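Local coordinates for RNA-dependent RNA Polymerase (Bombyx mori cytoplasmic polyhedrosis virus, PDB 6TZ0), which synthesises RNA on an RNA template, transcribing the double-stranded viral genome conservatively into plus strands, and probably also makes the complementary minus strands, at residues Leu261-Arg266 / Arg317-Ser322. Sequence-based numbering, arbitrary orientation.
Sequences LHNVGR and RALRLS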
loop_
_atom_site.group_PDB
_atom_site.type_symbol
_atom_site.label_atom_id
_atom_site.label_comp_id
_atom_site.label_asym_id
_atom_site.label_seq_id
_atom_site.Cartn_x
_atom_site.Cartn_y
_atom_site.Cartn_z
ATOM N N LEU A 261 -32.496 18.054 -2.027
ATOM C CA LEU A 261 -32.492 18.328 -3.454
ATOM C C LEU A 261 -33.731 17.765 -4.137
ATOM O O LEU A 261 -34.162 18.301 -5.162
ATOM C CB LEU A 261 -31.220 17.753 -4.067
ATOM C CG LEU A 261 -30.776 18.190 -5.456
ATOM C CD1 LEU A 261 -30.370 19.652 -5.445
ATOM C CD2 LEU A 261 -29.625 17.331 -5.873
ATOM N N HIS A 262 -34.312 16.696 -3.584
ATOM C CA HIS A 262 -35.634 16.246 -4.009
ATOM C C HIS A 262 -36.695 17.308 -3.754
ATOM O O HIS A 262 -37.495 17.623 -4.640
ATOM C CB HIS A 262 -36.002 14.955 -3.287
ATOM C CG HIS A 262 -37.433 14.555 -3.459
ATOM N ND1 HIS A 262 -37.928 14.044 -4.636
ATOM C CD2 HIS A 262 -38.476 14.597 -2.600
ATOM C CE1 HIS A 262 -39.215 13.786 -4.497
ATOM N NE2 HIS A 262 -39.572 14.111 -3.269
ATOM N N ASN A 263 -36.718 17.871 -2.545
ATOM C CA ASN A 263 -37.730 18.876 -2.229
ATOM C C ASN A 263 -37.484 20.222 -2.897
ATOM O O ASN A 263 -38.387 21.063 -2.871
ATOM C CB ASN A 263 -37.850 19.073 -0.719
ATOM C CG ASN A 263 -38.617 17.958 -0.047
ATOM O OD1 ASN A 263 -39.624 17.485 -0.567
ATOM N ND2 ASN A 263 -38.155 17.541 1.117
ATOM N N VAL A 264 -36.298 20.459 -3.470
ATOM C CA VAL A 264 -36.094 21.661 -4.284
ATOM C C VAL A 264 -37.005 21.654 -5.509
ATOM O O VAL A 264 -37.675 22.649 -5.807
ATOM C CB VAL A 264 -34.612 21.805 -4.674
ATOM C CG1 VAL A 264 -34.428 22.852 -5.754
ATOM C CG2 VAL A 264 -33.821 22.222 -3.474
ATOM N N GLY A 265 -37.062 20.534 -6.224
ATOM C CA GLY A 265 -37.986 20.373 -7.327
ATOM C C GLY A 265 -37.449 20.717 -8.696
ATOM O O GLY A 265 -37.514 19.870 -9.591
ATOM N N ARG A 266 -36.917 21.915 -8.895
ATOM C CA ARG A 266 -36.413 22.325 -10.196
ATOM C C ARG A 266 -35.015 22.885 -10.023
ATOM O O ARG A 266 -34.735 23.570 -9.039
ATOM C CB ARG A 266 -37.305 23.386 -10.851
ATOM C CG ARG A 266 -38.692 22.920 -11.223
ATOM C CD ARG A 266 -38.643 21.976 -12.406
ATOM N NE ARG A 266 -39.977 21.603 -12.869
ATOM C CZ ARG A 266 -40.654 20.547 -12.431
ATOM N NH1 ARG A 266 -40.129 19.748 -11.514
ATOM N NH2 ARG A 266 -41.862 20.289 -12.911
ATOM N N ARG A 317 -33.999 22.698 9.083
ATOM C CA ARG A 317 -33.945 24.041 8.514
ATOM C C ARG A 317 -33.382 24.033 7.097
ATOM O O ARG A 317 -33.889 24.734 6.215
ATOM C CB ARG A 317 -33.095 24.925 9.420
ATOM C CG ARG A 317 -32.992 26.359 9.008
ATOM C CD ARG A 317 -32.156 27.130 10.006
ATOM N NE ARG A 317 -32.023 28.524 9.618
ATOM C CZ ARG A 317 -32.903 29.464 9.939
ATOM N NH1 ARG A 317 -32.720 30.709 9.536
ATOM N NH2 ARG A 317 -33.972 29.157 10.655
ATOM N N ALA A 318 -32.332 23.244 6.864
ATOM C CA ALA A 318 -31.759 23.131 5.524
ATOM C C ALA A 318 -32.691 22.390 4.572
ATOM O O ALA A 318 -32.708 22.674 3.369
ATOM C CB ALA A 318 -30.409 22.426 5.595
ATOM N N LEU A 319 -33.451 21.422 5.087
ATOM C CA LEU A 319 -34.465 20.736 4.290
ATOM C C LEU A 319 -35.566 21.689 3.849
ATOM O O LEU A 319 -36.096 21.567 2.740
ATOM C CB LEU A 319 -35.069 19.577 5.084
ATOM C CG LEU A 319 -34.600 18.133 4.918
ATOM C CD1 LEU A 319 -35.001 17.668 3.550
ATOM C CD2 LEU A 319 -33.112 17.963 5.106
ATOM N N ARG A 320 -35.932 22.645 4.704
ATOM C CA ARG A 320 -37.074 23.492 4.374
ATOM C C ARG A 320 -36.672 24.722 3.567
ATOM O O ARG A 320 -37.313 25.040 2.561
ATOM C CB ARG A 320 -37.803 23.903 5.647
ATOM C CG ARG A 320 -38.436 22.736 6.360
ATOM C CD ARG A 320 -39.562 22.170 5.529
ATOM N NE ARG A 320 -40.276 21.105 6.221
ATOM C CZ ARG A 320 -41.286 20.424 5.691
ATOM N NH1 ARG A 320 -41.885 19.468 6.387
ATOM N NH2 ARG A 320 -41.698 20.702 4.463
ATOM N N LEU A 321 -35.620 25.427 3.977
ATOM C CA LEU A 321 -35.345 26.767 3.472
ATOM C C LEU A 321 -34.463 26.783 2.228
ATOM O O LEU A 321 -33.932 27.840 1.875
ATOM C CB LEU A 321 -34.706 27.621 4.564
ATOM C CG LEU A 321 -35.572 27.968 5.769
ATOM C CD1 LEU A 321 -34.763 28.754 6.773
ATOM C CD2 LEU A 321 -36.792 28.748 5.339
ATOM N N SER A 322 -34.302 25.655 1.552
ATOM C CA SER A 322 -33.510 25.590 0.332
ATOM C C SER A 322 -34.430 25.690 -0.876
ATOM O O SER A 322 -35.485 25.050 -0.917
ATOM C CB SER A 322 -32.692 24.302 0.283
ATOM O OG SER A 322 -33.535 23.168 0.246
#
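Val264 and Ser322 meet methyl to hydroxyl: CG2 of Val264 lies 3.8 Å from OG of Ser322, a van der Waals touch at the ends of two short side chains. The valine methyl is put there by a chi1 of 167°, which sets CG1 anti to the backbone N and CG2 anti to the carbonyl carbon. Ser322 OG also gives a weak hydrogen bond to Ala318 O, 3.3 Å away, and the methyl of Val264 lies on nearly the opposite side of OG from that carbonyl oxygen. The second touch is also polar against apolar. The side chains of Asn263 and Leu319 run at a slant to each other, and the amide nitrogen ND2 of Asn263 reaches the CD1 methyl of Leu319 at 4.0 Å.

The contact joins the end of helix 257-264 to the end of helix 309-320 and the residues just after it, where Ser322 lies, in the N-terminal region of this reovirus-family polymerase, well away from the annotated nucleotide and metal sites. Helix 325-339 borders the same junction, touching Val264 through Val328 and Ser322 through Asp327, while Trp256 packs on Leu319. Beyond Val264 the chain leaves helical geometry at Gly265, whose phi is positive (94°), and enters strand 266-272.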